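Local atomic coordinates of UDP-galactopyranose mutase (Deinococcus radiodurans, PDB entry 3HDQ), a protein that probably interconverts UDP-galactopyranose and UDP-galactofuranose, using bound FAD as its cofactor. Residues A[164-169]-A[199-204]; A[253-258]-A[262-267]; A[85-88]-A[93-96]. All blocks are in the same frame, centred on the assembly; numbering follows the deposited sequence.

Contact 1: A[164-169]-A[199-204]; sequences VSKVGR and VPTRTN. With GDU (galactose-uridine-5'-diphosphate), chain K.
The unusual feature is how tightly two methyls meet: V167 CG1 and T201 CG2 come tip to tip at 3.2 Å, closer than methyls normally sit, so the exact spacing is doubtful. T201 shares the oddity, since its chi1 of 23° is far from a staggered value. Hydrocarbon meets hydrocarbon here, which suits a buried valine and the methyl of a threonine. V167 presents CG1 because that methyl lies anti to its own carbonyl carbon (chi1 -63°). Beside this pair, K166 runs out fully extended and crosses T201 at a slant, its CD 4.0 Å from T201 OG1; this is a contact of the aliphatic stem, with no hydrogen bond across, in keeping with an exposed lysine. The helix is kinked at this point. G168 has a phi of 81°, a value glycine tolerates easily, and its N reaches V164 O in a weak bond of 3.2 Å. In 199-204, V199 CG2 lies 3.7 Å from C6 of the uracil of the bound UDP-galactose. The contact thus joins helix 159-184 to the loop before strand 214-218, while helix 139-149 packs against both, F146 touching V167 and T203.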
loop_
_atom_site.group_PDB
_atom_site.type_symbol
_atom_site.label_atom_id
_atom_site.label_comp_id
_atom_site.label_asym_id
_atom_site.label_seq_id
_atom_site.Cartn_x
_atom_site.Cartn_y
_atom_site.Cartn_z
ATOM N N VAL A 164 -35.067 25.900 -7.966
ATOM C CA VAL A 164 -36.471 26.291 -7.968
ATOM C C VAL A 164 -36.867 27.044 -9.253
ATOM O O VAL A 164 -38.017 27.031 -9.658
ATOM C CB VAL A 164 -36.815 27.086 -6.687
ATOM C CG1 VAL A 164 -36.476 28.579 -6.843
ATOM C CG2 VAL A 164 -38.258 26.886 -6.311
ATOM N N SER A 165 -35.898 27.664 -9.910
ATOM C CA SER A 165 -36.157 28.414 -11.137
ATOM C C SER A 165 -36.139 27.538 -12.388
ATOM O O SER A 165 -36.415 28.014 -13.495
ATOM C CB SER A 165 -35.136 29.552 -11.297
ATOM O OG SER A 165 -33.855 29.051 -11.630
ATOM N N LYS A 166 -35.806 26.263 -12.210
ATOM C CA LYS A 166 -35.743 25.332 -13.335
ATOM C C LYS A 166 -36.773 24.209 -13.255
ATOM O O LYS A 166 -37.363 23.835 -14.275
ATOM C CB LYS A 166 -34.329 24.758 -13.485
ATOM C CG LYS A 166 -33.295 25.806 -13.847
ATOM C CD LYS A 166 -31.919 25.212 -14.075
ATOM C CE LYS A 166 -30.894 26.335 -14.209
ATOM N NZ LYS A 166 -29.539 25.825 -14.533
ATOM N N VAL A 167 -36.990 23.677 -12.056
ATOM C CA VAL A 167 -37.910 22.552 -11.882
ATOM C C VAL A 167 -38.950 22.789 -10.798
ATOM O O VAL A 167 -39.711 21.885 -10.452
ATOM C CB VAL A 167 -37.159 21.250 -11.541
ATOM C CG1 VAL A 167 -36.244 20.851 -12.682
ATOM C CG2 VAL A 167 -36.389 21.407 -10.229
ATOM N N GLY A 168 -38.975 23.997 -10.248
ATOM C CA GLY A 168 -40.019 24.363 -9.316
ATOM C C GLY A 168 -39.804 23.880 -7.900
ATOM O O GLY A 168 -38.807 23.247 -7.575
ATOM N N ARG A 169 -40.793 24.154 -7.063
ATOM C CA ARG A 169 -40.674 24.028 -5.620
ATOM C C ARG A 169 -40.859 22.592 -5.090
ATOM O O ARG A 169 -40.221 22.199 -4.114
ATOM C CB ARG A 169 -41.669 24.996 -4.973
ATOM C CG ARG A 169 -41.697 24.982 -3.467
ATOM C CD ARG A 169 -40.468 25.620 -2.864
ATOM N NE ARG A 169 -40.121 26.914 -3.458
ATOM C CZ ARG A 169 -39.168 27.707 -2.977
ATOM N NH1 ARG A 169 -38.491 27.337 -1.896
ATOM N NH2 ARG A 169 -38.886 28.861 -3.569
ATOM N N VAL A 199 -25.453 19.615 -10.251
ATOM C CA VAL A 199 -26.314 18.557 -10.746
ATOM C C VAL A 199 -27.326 19.124 -11.728
ATOM O O VAL A 199 -28.361 19.643 -11.335
ATOM C CB VAL A 199 -27.053 17.865 -9.586
ATOM C CG1 VAL A 199 -27.879 16.704 -10.094
ATOM C CG2 VAL A 199 -26.054 17.417 -8.513
ATOM N N PRO A 200 -27.051 18.984 -13.024
ATOM C CA PRO A 200 -27.946 19.595 -14.012
ATOM C C PRO A 200 -29.312 18.896 -14.040
ATOM O O PRO A 200 -29.395 17.707 -13.730
ATOM C CB PRO A 200 -27.205 19.323 -15.316
ATOM C CG PRO A 200 -26.670 17.892 -15.095
ATOM C CD PRO A 200 -26.264 17.876 -13.610
ATOM N N THR A 201 -30.369 19.625 -14.381
ATOM C CA THR A 201 -31.653 18.998 -14.669
ATOM C C THR A 201 -31.749 18.687 -16.148
ATOM O O THR A 201 -31.276 19.448 -16.977
ATOM C CB THR A 201 -32.851 19.852 -14.237
ATOM O OG1 THR A 201 -32.453 21.230 -14.161
ATOM C CG2 THR A 201 -33.374 19.371 -12.868
ATOM N N ARG A 202 -32.346 17.549 -16.473
ATOM C CA ARG A 202 -32.406 17.099 -17.852
ATOM C C ARG A 202 -33.837 16.930 -18.312
ATOM O O ARG A 202 -34.713 16.590 -17.516
ATOM C CB ARG A 202 -31.668 15.770 -18.003
ATOM C CG ARG A 202 -30.238 15.818 -17.512
ATOM C CD ARG A 202 -29.562 14.481 -17.702
ATOM N NE ARG A 202 -28.128 14.574 -17.486
ATOM C CZ ARG A 202 -27.378 13.559 -17.078
ATOM N NH1 ARG A 202 -27.936 12.376 -16.836
ATOM N NH2 ARG A 202 -26.078 13.730 -16.894
ATOM N N THR A 203 -34.064 17.164 -19.601
ATOM C CA THR A 203 -35.345 16.856 -20.227
ATOM C C THR A 203 -35.263 15.578 -21.072
ATOM O O THR A 203 -36.286 15.087 -21.551
ATOM C CB THR A 203 -35.840 18.007 -21.119
ATOM O OG1 THR A 203 -34.895 18.238 -22.168
ATOM C CG2 THR A 203 -36.014 19.282 -20.300
ATOM N N ASN A 204 -34.054 15.042 -21.253
ATOM C CA ASN A 204 -33.884 13.773 -21.964
ATOM C C ASN A 204 -34.015 12.567 -21.023
ATOM O O ASN A 204 -34.488 12.708 -19.886
ATOM C CB ASN A 204 -32.557 13.746 -22.738
ATOM C CG ASN A 204 -31.339 13.758 -21.825
ATOM O OD1 ASN A 204 -31.442 13.467 -20.638
ATOM N ND2 ASN A 204 -30.175 14.102 -22.383
HETATM N N1 GDU K . -27.506 17.457 -4.366
HETATM C C2 GDU K . -28.627 17.121 -3.924
HETATM N N3 GDU K . -29.353 16.087 -3.941
HETATM C C4 GDU K . -28.787 15.056 -4.592
HETATM C C5 GDU K . -27.445 15.265 -5.186
HETATM C C6 GDU K . -26.853 16.467 -5.040
HETATM O O2 GDU K . -29.245 18.177 -3.203
HETATM O O4 GDU K . -29.350 13.966 -4.668
HETATM C C1D GDU K . -26.905 18.744 -4.158
HETATM C C2D GDU K . -26.191 19.012 -2.811
HETATM O O2D GDU K . -26.181 20.391 -2.464
HETATM C C3D GDU K . -24.806 18.484 -3.121
HETATM C C4D GDU K . -24.611 19.126 -4.493
HETATM O O4D GDU K . -25.893 19.074 -5.128
HETATM O O3D GDU K . -23.859 18.915 -2.147
HETATM C C5D GDU K . -23.410 18.652 -5.297
HETATM O O5D GDU K . -23.680 17.259 -5.537
HETATM P PA GDU K . -22.518 16.173 -5.673
HETATM O O1A GDU K . -23.119 14.929 -6.231
HETATM O O2A GDU K . -21.520 16.694 -6.621
HETATM O O3A GDU K . -21.930 15.808 -4.243
HETATM P PB GDU K . -20.451 15.283 -4.036
HETATM O O1B GDU K . -20.402 15.132 -2.561
HETATM O O2B GDU K . -19.350 16.202 -4.417
HETATM O O3B GDU K . -20.193 13.821 -4.648
HETATM C "C1'" GDU K . -19.001 13.082 -4.980
HETATM C "C2'" GDU K . -18.534 13.493 -6.393
HETATM C "C3'" GDU K . -19.790 13.420 -7.292
HETATM C "C4'" GDU K . -20.186 11.919 -7.430
HETATM C "C5'" GDU K . -20.323 11.310 -6.007
HETATM C "C6'" GDU K . -20.430 9.758 -6.003
HETATM O "O2'" GDU K . -17.896 14.784 -6.388
HETATM O "O3'" GDU K . -19.496 14.041 -8.563
HETATM O "O4'" GDU K . -19.156 11.256 -8.193
HETATM O "O5'" GDU K . -19.358 11.678 -4.982
HETATM O "O6'" GDU K . -21.795 9.294 -5.879
#

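Contact 2: A[253-258]-A[262-267]. With FAD (flavin-adenine dinucleotide), chain L.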
loop_
_atom_site.group_PDB
_atom_site.type_symbol
_atom_site.label_atom_id
_atom_site.label_comp_id
_atom_site.label_asym_id
_atom_site.label_seq_id
_atom_site.Cartn_x
_atom_site.Cartn_y
_atom_site.Cartn_z
ATOM N N GLN A 253 14.070 24.926 -1.411
ATOM C CA GLN A 253 14.079 26.208 -2.110
ATOM C C GLN A 253 12.685 26.791 -2.368
ATOM O O GLN A 253 12.499 28.009 -2.348
ATOM C CB GLN A 253 14.833 26.082 -3.436
ATOM C CG GLN A 253 16.303 25.774 -3.265
ATOM C CD GLN A 253 16.993 26.805 -2.391
ATOM O OE1 GLN A 253 17.208 27.946 -2.814
ATOM N NE2 GLN A 253 17.338 26.414 -1.160
ATOM N N HIS A 254 11.713 25.926 -2.635
ATOM C CA HIS A 254 10.351 26.382 -2.875
ATOM C C HIS A 254 9.337 25.405 -2.289
ATOM O O HIS A 254 9.584 24.206 -2.251
ATOM C CB HIS A 254 10.094 26.584 -4.372
ATOM C CG HIS A 254 8.855 27.372 -4.661
ATOM N ND1 HIS A 254 8.869 28.735 -4.862
ATOM C CD2 HIS A 254 7.557 26.990 -4.749
ATOM C CE1 HIS A 254 7.635 29.158 -5.078
ATOM N NE2 HIS A 254 6.823 28.119 -5.008
ATOM N N MET A 255 8.209 25.927 -1.818
ATOM C CA MET A 255 7.153 25.095 -1.252
ATOM C C MET A 255 5.890 25.111 -2.110
ATOM O O MET A 255 5.461 26.165 -2.604
ATOM C CB MET A 255 6.804 25.505 0.191
ATOM C CG MET A 255 5.652 24.686 0.760
ATOM S SD MET A 255 5.054 25.096 2.415
ATOM C CE MET A 255 6.388 24.446 3.415
ATOM N N ILE A 256 5.317 23.925 -2.296
ATOM C CA ILE A 256 4.004 23.779 -2.903
ATOM C C ILE A 256 3.082 23.236 -1.820
ATOM O O ILE A 256 3.307 22.150 -1.308
ATOM C CB ILE A 256 4.056 22.856 -4.142
ATOM C CG1 ILE A 256 4.895 23.524 -5.238
ATOM C CG2 ILE A 256 2.649 22.561 -4.673
ATOM C CD1 ILE A 256 4.922 22.790 -6.539
ATOM N N TYR A 257 2.071 24.020 -1.446
ATOM C CA TYR A 257 1.173 23.660 -0.351
ATOM C C TYR A 257 -0.221 23.294 -0.886
ATOM O O TYR A 257 -0.790 24.026 -1.701
ATOM C CB TYR A 257 1.101 24.803 0.692
ATOM C CG TYR A 257 0.200 24.521 1.884
ATOM C CD1 TYR A 257 0.647 23.767 2.959
ATOM C CD2 TYR A 257 -1.101 25.013 1.930
ATOM C CE1 TYR A 257 -0.184 23.499 4.043
ATOM C CE2 TYR A 257 -1.927 24.768 2.999
ATOM C CZ TYR A 257 -1.474 24.005 4.053
ATOM O OH TYR A 257 -2.314 23.760 5.130
ATOM N N THR A 258 -0.753 22.156 -0.440
ATOM C CA THR A 258 -2.055 21.676 -0.915
ATOM C C THR A 258 -3.016 21.385 0.248
ATOM O O THR A 258 -4.080 20.800 0.062
ATOM C CB THR A 258 -1.930 20.440 -1.853
ATOM O OG1 THR A 258 -1.618 19.257 -1.100
ATOM C CG2 THR A 258 -0.851 20.672 -2.924
ATOM N N ASP A 262 -6.381 28.241 5.690
ATOM C CA ASP A 262 -6.471 28.972 6.943
ATOM C C ASP A 262 -5.383 28.488 7.895
ATOM O O ASP A 262 -4.713 29.295 8.533
ATOM C CB ASP A 262 -7.879 28.922 7.569
ATOM C CG ASP A 262 -8.417 27.501 7.728
ATOM O OD1 ASP A 262 -7.832 26.560 7.152
ATOM O OD2 ASP A 262 -9.435 27.326 8.431
ATOM N N ALA A 263 -5.183 27.174 7.941
ATOM C CA ALA A 263 -4.199 26.560 8.830
ATOM C C ALA A 263 -2.782 26.984 8.493
ATOM O O ALA A 263 -1.950 27.135 9.382
ATOM C CB ALA A 263 -4.306 25.033 8.790
ATOM N N PHE A 264 -2.500 27.169 7.209
ATOM C CA PHE A 264 -1.156 27.567 6.812
ATOM C C PHE A 264 -0.803 28.902 7.458
ATOM O O PHE A 264 0.338 29.133 7.854
ATOM C CB PHE A 264 -1.044 27.660 5.296
ATOM C CG PHE A 264 0.339 27.964 4.817
ATOM C CD1 PHE A 264 1.243 26.939 4.574
ATOM C CD2 PHE A 264 0.745 29.272 4.613
ATOM C CE1 PHE A 264 2.524 27.221 4.135
ATOM C CE2 PHE A 264 2.023 29.556 4.175
ATOM C CZ PHE A 264 2.912 28.529 3.938
ATOM N N PHE A 265 -1.799 29.773 7.571
ATOM C CA PHE A 265 -1.582 31.092 8.126
ATOM C C PHE A 265 -2.127 31.172 9.556
ATOM O O PHE A 265 -2.620 32.214 9.993
ATOM C CB PHE A 265 -2.206 32.157 7.216
ATOM C CG PHE A 265 -1.533 32.272 5.868
ATOM C CD1 PHE A 265 -2.154 31.800 4.717
ATOM C CD2 PHE A 265 -0.274 32.853 5.751
ATOM C CE1 PHE A 265 -1.535 31.905 3.482
ATOM C CE2 PHE A 265 0.354 32.965 4.511
ATOM C CZ PHE A 265 -0.279 32.493 3.378
ATOM N N ASP A 266 -2.033 30.057 10.275
ATOM C CA ASP A 266 -2.344 30.009 11.704
ATOM C C ASP A 266 -3.719 30.583 12.059
ATOM O O ASP A 266 -3.888 31.178 13.125
ATOM C CB ASP A 266 -1.260 30.733 12.518
ATOM C CG ASP A 266 0.098 30.031 12.457
ATOM O OD1 ASP A 266 0.144 28.785 12.340
ATOM O OD2 ASP A 266 1.129 30.736 12.540
ATOM N N PHE A 267 -4.693 30.405 11.168
ATOM C CA PHE A 267 -6.055 30.879 11.411
ATOM C C PHE A 267 -6.076 32.345 11.850
ATOM O O PHE A 267 -6.941 32.761 12.621
ATOM C CB PHE A 267 -6.748 29.985 12.446
ATOM C CG PHE A 267 -6.572 28.506 12.180
ATOM C CD1 PHE A 267 -7.371 27.848 11.251
ATOM C CD2 PHE A 267 -5.593 27.777 12.846
ATOM C CE1 PHE A 267 -7.204 26.487 10.999
ATOM C CE2 PHE A 267 -5.420 26.419 12.605
ATOM C CZ PHE A 267 -6.226 25.770 11.674
HETATM P PA FAD L . -6.395 16.154 -1.168
HETATM O O1A FAD L . -6.742 14.860 -1.619
HETATM O O2A FAD L . -7.234 16.515 -0.101
HETATM O O5B FAD L . -4.925 16.069 -0.693
HETATM C C5B FAD L . -4.278 17.036 0.044
HETATM C C4B FAD L . -3.327 16.330 0.954
HETATM O O4B FAD L . -2.630 17.248 1.717
HETATM C C3B FAD L . -4.108 15.483 1.930
HETATM O O3B FAD L . -3.854 14.126 1.790
HETATM C C2B FAD L . -3.658 15.956 3.271
HETATM O O2B FAD L . -3.443 14.873 4.093
HETATM C C1B FAD L . -2.396 16.706 2.961
HETATM N N9A FAD L . -2.092 17.693 3.992
HETATM C C8A FAD L . -2.858 18.687 4.455
HETATM N N7A FAD L . -2.221 19.343 5.391
HETATM C C5A FAD L . -1.032 18.785 5.553
HETATM C C6A FAD L . 0.036 19.045 6.382
HETATM N N6A FAD L . 0.063 20.110 7.108
HETATM N N1A FAD L . 1.148 18.284 6.323
HETATM C C2A FAD L . 1.210 17.250 5.460
HETATM N N3A FAD L . 0.163 16.996 4.648
HETATM C C4A FAD L . -0.944 17.734 4.694
HETATM N N1 FAD L . -13.832 13.882 -7.452
HETATM C C2 FAD L . -14.181 13.376 -8.640
HETATM O O2 FAD L . -13.694 13.776 -9.654
HETATM N N3 FAD L . -15.089 12.396 -8.668
HETATM C C4 FAD L . -15.636 11.929 -7.519
HETATM O O4 FAD L . -16.442 11.061 -7.529
HETATM C C4X FAD L . -15.279 12.465 -6.338
HETATM N N5 FAD L . -15.844 12.003 -5.204
HETATM C C5X FAD L . -15.483 12.537 -4.020
HETATM C C6 FAD L . -16.054 12.051 -2.868
HETATM C C7 FAD L . -15.695 12.582 -1.662
HETATM C C7M FAD L . -16.304 12.076 -0.419
HETATM C C8 FAD L . -14.765 13.579 -1.599
HETATM C C8M FAD L . -14.419 14.126 -0.266
HETATM C C9 FAD L . -14.188 14.060 -2.756
HETATM C C9A FAD L . -14.546 13.548 -3.978
HETATM N N10 FAD L . -13.980 14.003 -5.133
HETATM C C10 FAD L . -14.364 13.455 -6.304
HETATM C "C1'" FAD L . -13.057 15.166 -5.146
HETATM C "C2'" FAD L . -11.605 14.786 -4.971
HETATM O "O2'" FAD L . -11.510 14.199 -3.723
HETATM C "C3'" FAD L . -10.660 15.982 -5.007
HETATM O "O3'" FAD L . -10.614 16.639 -6.195
HETATM C "C4'" FAD L . -9.247 15.530 -4.965
HETATM O "O4'" FAD L . -9.281 14.328 -4.258
HETATM C "C5'" FAD L . -8.437 16.603 -4.301
HETATM O "O5'" FAD L . -7.082 16.564 -4.554
HETATM P P FAD L . -6.141 17.460 -3.707
HETATM O O1P FAD L . -4.803 17.090 -3.953
HETATM O O2P FAD L . -6.346 18.791 -4.135
HETATM O O3P FAD L . -6.544 17.310 -2.207
#
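Strand 252-257 of the parallel, Rossmann-type sheet of the FAD-binding domain offers M255 and Y257 to F264, on the short helix 261-264 that follows it. The central contact is a tilted edge-to-face pair: the edge of F264 is turned to the face of Y257, with ring centroids 4.8 Å apart and planes at 55°. F264 CD1 sits over the middle of the tyrosine ring, 3.6 Å from Y257 CD1. The same face takes a CH-pi contact from F264 CB, 4.1 Å from the Y257 ring centroid, so one side chain covers it twice.

M255 meets a different part of the phenylalanine. Its SD lies 3.7 Å from F264 CE1, near the ring plane, a Met-aromatic contact at the edge. Two residues apart on the strand, M255 and Y257 both hold CG anti to the backbone N (chi1 177° and -179°), which carries sulfur and ring to the same phenylalanine. The helix closes in a Schellman motif, with F267 N to D262 O at 2.9 Å and D266 N to A263 O at 3.1 Å; D266, with positive phi, is the C-prime residue. F264 CD2 stands 3.5 Å above the face of the F265 ring, and F361 adds an edge-to-face partner. At the strand's end T258 OG1 bonds to V35 O and lies 3.6 Å from O4B of the FAD adenosine ribose.

Across the two segments the chemistry is wholly apolar and aromatic, with no hydrogen bond between them. Tyrosine fits because its ring serves F264 while its buried hydroxyl is satisfied by P260 O; ring and sulfur contacts join helix to strand, while the hydroxyl bond ties Y257 to the turn between them.

Contact 3: A[85-88]-A[93-96]; sequences HIFH and DVFE. With FAD (flavin-adenine dinucleotide), chain L.
FAD O4 accepts the backbone N-H of I86 at 2.9 Å in a nearly straight bond (171°), and FAD N3 gives its own hydrogen back to I86 O at 2.9 Å, more bent at 142°. This two-way grip on the flavin pyrimidine belongs to the Rossmann-type FAD-binding domain. Its bonds are made by backbone atoms; I86 also touches the bound UDP-galactose. The H85 ring lies over one face of the isoalloxazine, with FAD C5X 3.7 Å from the imidazole plane, over its centre, and H85 NE2 shares a hydrogen bond of 3.1 Å with the ribityl O2'. Histidine suits the place by joining a flat ring to a polar nitrogen, NE2, and G83 O bonds its ND1. An alanine here is likely to deprive O2' of this partner and to strip the imidazole from one face of the flavin, opening a gap there. F87 points instead to helix 92-99, its ring carried there by CG standing opposite the backbone N (chi1 -177°). W104 meets the rings of both F87 and F95. V94 CG1 lies in the plane of the F87 ring, 4.0 Å from CZ, and F87 CE2 approaches the edge of the F95 ring, 4.1 Å from CD2.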
loop_
_atom_site.group_PDB
_atom_site.type_symbol
_atom_site.label_atom_id
_atom_site.label_comp_id
_atom_site.label_asym_id
_atom_site.label_seq_id
_atom_site.Cartn_x
_atom_site.Cartn_y
_atom_site.Cartn_z
ATOM N N HIS A 85 -14.866 7.586 -5.239
ATOM C CA HIS A 85 -14.241 8.484 -6.212
ATOM C C HIS A 85 -14.382 7.968 -7.648
ATOM O O HIS A 85 -13.750 6.981 -8.027
ATOM C CB HIS A 85 -12.777 8.711 -5.852
ATOM C CG HIS A 85 -12.598 9.607 -4.668
ATOM N ND1 HIS A 85 -13.142 9.324 -3.434
ATOM C CD2 HIS A 85 -11.960 10.794 -4.536
ATOM C CE1 HIS A 85 -12.847 10.296 -2.592
ATOM N NE2 HIS A 85 -12.129 11.198 -3.235
ATOM N N ILE A 86 -15.232 8.629 -8.431
ATOM C CA ILE A 86 -15.474 8.231 -9.808
ATOM C C ILE A 86 -14.765 9.213 -10.756
ATOM O O ILE A 86 -15.070 10.411 -10.766
ATOM C CB ILE A 86 -17.001 8.163 -10.137
ATOM C CG1 ILE A 86 -17.726 7.109 -9.291
ATOM C CG2 ILE A 86 -17.217 7.829 -11.600
ATOM C CD1 ILE A 86 -18.010 7.517 -7.873
ATOM N N PHE A 87 -13.813 8.723 -11.547
ATOM C CA PHE A 87 -13.082 9.631 -12.417
ATOM C C PHE A 87 -13.860 9.998 -13.676
ATOM O O PHE A 87 -14.408 9.132 -14.357
ATOM C CB PHE A 87 -11.692 9.113 -12.809
ATOM C CG PHE A 87 -10.921 10.103 -13.639
ATOM C CD1 PHE A 87 -10.246 11.152 -13.033
ATOM C CD2 PHE A 87 -10.927 10.027 -15.027
ATOM C CE1 PHE A 87 -9.564 12.095 -13.801
ATOM C CE2 PHE A 87 -10.244 10.957 -15.795
ATOM C CZ PHE A 87 -9.562 11.997 -15.180
ATOM N N HIS A 88 -13.913 11.291 -13.977
ATOM C CA HIS A 88 -14.610 11.754 -15.170
ATOM C C HIS A 88 -14.017 13.057 -15.661
ATOM O O HIS A 88 -13.686 13.928 -14.872
ATOM C CB HIS A 88 -16.111 11.926 -14.908
ATOM C CG HIS A 88 -16.426 12.925 -13.840
ATOM N ND1 HIS A 88 -16.725 14.242 -14.120
ATOM C CD2 HIS A 88 -16.481 12.804 -12.493
ATOM C CE1 HIS A 88 -16.950 14.888 -12.991
ATOM N NE2 HIS A 88 -16.805 14.040 -11.988
ATOM N N ASP A 93 -6.600 16.214 -22.602
ATOM C CA ASP A 93 -5.243 16.294 -22.060
ATOM C C ASP A 93 -5.109 15.727 -20.632
ATOM O O ASP A 93 -4.128 15.051 -20.323
ATOM C CB ASP A 93 -4.718 17.736 -22.116
ATOM C CG ASP A 93 -5.544 18.697 -21.267
ATOM O OD1 ASP A 93 -6.795 18.599 -21.290
ATOM O OD2 ASP A 93 -4.945 19.553 -20.573
ATOM N N VAL A 94 -6.070 16.012 -19.756
ATOM C CA VAL A 94 -6.050 15.426 -18.411
ATOM C C VAL A 94 -6.165 13.913 -18.558
ATOM O O VAL A 94 -5.395 13.165 -17.960
ATOM C CB VAL A 94 -7.199 15.927 -17.513
ATOM C CG1 VAL A 94 -7.299 15.084 -16.207
ATOM C CG2 VAL A 94 -7.019 17.409 -17.200
ATOM N N PHE A 95 -7.116 13.467 -19.376
ATOM C CA PHE A 95 -7.285 12.039 -19.585
ATOM C C PHE A 95 -6.007 11.381 -20.133
ATOM O O PHE A 95 -5.589 10.324 -19.656
ATOM C CB PHE A 95 -8.509 11.724 -20.454
ATOM C CG PHE A 95 -8.767 10.253 -20.601
ATOM C CD1 PHE A 95 -8.416 9.584 -21.765
ATOM C CD2 PHE A 95 -9.326 9.529 -19.556
ATOM C CE1 PHE A 95 -8.634 8.223 -21.891
ATOM C CE2 PHE A 95 -9.539 8.172 -19.668
ATOM C CZ PHE A 95 -9.196 7.515 -20.842
ATOM N N GLU A 96 -5.359 12.019 -21.099
ATOM C CA GLU A 96 -4.133 11.440 -21.640
ATOM C C GLU A 96 -2.961 11.482 -20.644
ATOM O O GLU A 96 -2.196 10.529 -20.533
ATOM C CB GLU A 96 -3.779 12.065 -22.997
ATOM C CG GLU A 96 -4.837 11.721 -24.063
ATOM C CD GLU A 96 -4.425 12.055 -25.483
ATOM O OE1 GLU A 96 -3.660 13.023 -25.686
ATOM O OE2 GLU A 96 -4.883 11.344 -26.401
HETATM P PA FAD L . -6.395 16.154 -1.168
HETATM O O1A FAD L . -6.742 14.860 -1.619
HETATM O O2A FAD L . -7.234 16.515 -0.101
HETATM O O5B FAD L . -4.925 16.069 -0.693
HETATM C C5B FAD L . -4.278 17.036 0.044
HETATM C C4B FAD L . -3.327 16.330 0.954
HETATM O O4B FAD L . -2.630 17.248 1.717
HETATM C C3B FAD L . -4.108 15.483 1.930
HETATM O O3B FAD L . -3.854 14.126 1.790
HETATM C C2B FAD L . -3.658 15.956 3.271
HETATM O O2B FAD L . -3.443 14.873 4.093
HETATM C C1B FAD L . -2.396 16.706 2.961
HETATM N N9A FAD L . -2.092 17.693 3.992
HETATM C C8A FAD L . -2.858 18.687 4.455
HETATM N N7A FAD L . -2.221 19.343 5.391
HETATM C C5A FAD L . -1.032 18.785 5.553
HETATM C C6A FAD L . 0.036 19.045 6.382
HETATM N N6A FAD L . 0.063 20.110 7.108
HETATM N N1A FAD L . 1.148 18.284 6.323
HETATM C C2A FAD L . 1.210 17.250 5.460
HETATM N N3A FAD L . 0.163 16.996 4.648
HETATM C C4A FAD L . -0.944 17.734 4.694
HETATM N N1 FAD L . -13.832 13.882 -7.452
HETATM C C2 FAD L . -14.181 13.376 -8.640
HETATM O O2 FAD L . -13.694 13.776 -9.654
HETATM N N3 FAD L . -15.089 12.396 -8.668
HETATM C C4 FAD L . -15.636 11.929 -7.519
HETATM O O4 FAD L . -16.442 11.061 -7.529
HETATM C C4X FAD L . -15.279 12.465 -6.338
HETATM N N5 FAD L . -15.844 12.003 -5.204
HETATM C C5X FAD L . -15.483 12.537 -4.020
HETATM C C6 FAD L . -16.054 12.051 -2.868
HETATM C C7 FAD L . -15.695 12.582 -1.662
HETATM C C7M FAD L . -16.304 12.076 -0.419
HETATM C C8 FAD L . -14.765 13.579 -1.599
HETATM C C8M FAD L . -14.419 14.126 -0.266
HETATM C C9 FAD L . -14.188 14.060 -2.756
HETATM C C9A FAD L . -14.546 13.548 -3.978
HETATM N N10 FAD L . -13.980 14.003 -5.133
HETATM C C10 FAD L . -14.364 13.455 -6.304
HETATM C "C1'" FAD L . -13.057 15.166 -5.146
HETATM C "C2'" FAD L . -11.605 14.786 -4.971
HETATM O "O2'" FAD L . -11.510 14.199 -3.723
HETATM C "C3'" FAD L . -10.660 15.982 -5.007
HETATM O "O3'" FAD L . -10.614 16.639 -6.195
HETATM C "C4'" FAD L . -9.247 15.530 -4.965
HETATM O "O4'" FAD L . -9.281 14.328 -4.258
HETATM C "C5'" FAD L . -8.437 16.603 -4.301
HETATM O "O5'" FAD L . -7.082 16.564 -4.554
HETATM P P FAD L . -6.141 17.460 -3.707
HETATM O O1P FAD L . -4.803 17.090 -3.953
HETATM O O2P FAD L . -6.346 18.791 -4.135
HETATM O O3P FAD L . -6.544 17.310 -2.207
#

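The three contacts follow one another along the chain in the order 3, 1, 2, and none touches another. Contacts 2 and 3 both meet FAD, at its two ends: 253-258 beside the adenosine ribose, 85-88 at the flavin, with centres 27 Å apart. Contact 1 borders the other ligand through V199, at the uridine end of UDP-galactose; its centre lies 26 Å from that of contact 3, and their nearest atoms are about 10 Å apart. Within contact 3, I86 touches both ligands. Contacts 1 and 2, with centres 40 Å apart, lie on opposite sides of the chain's centre, one by the nucleotide of each ligand.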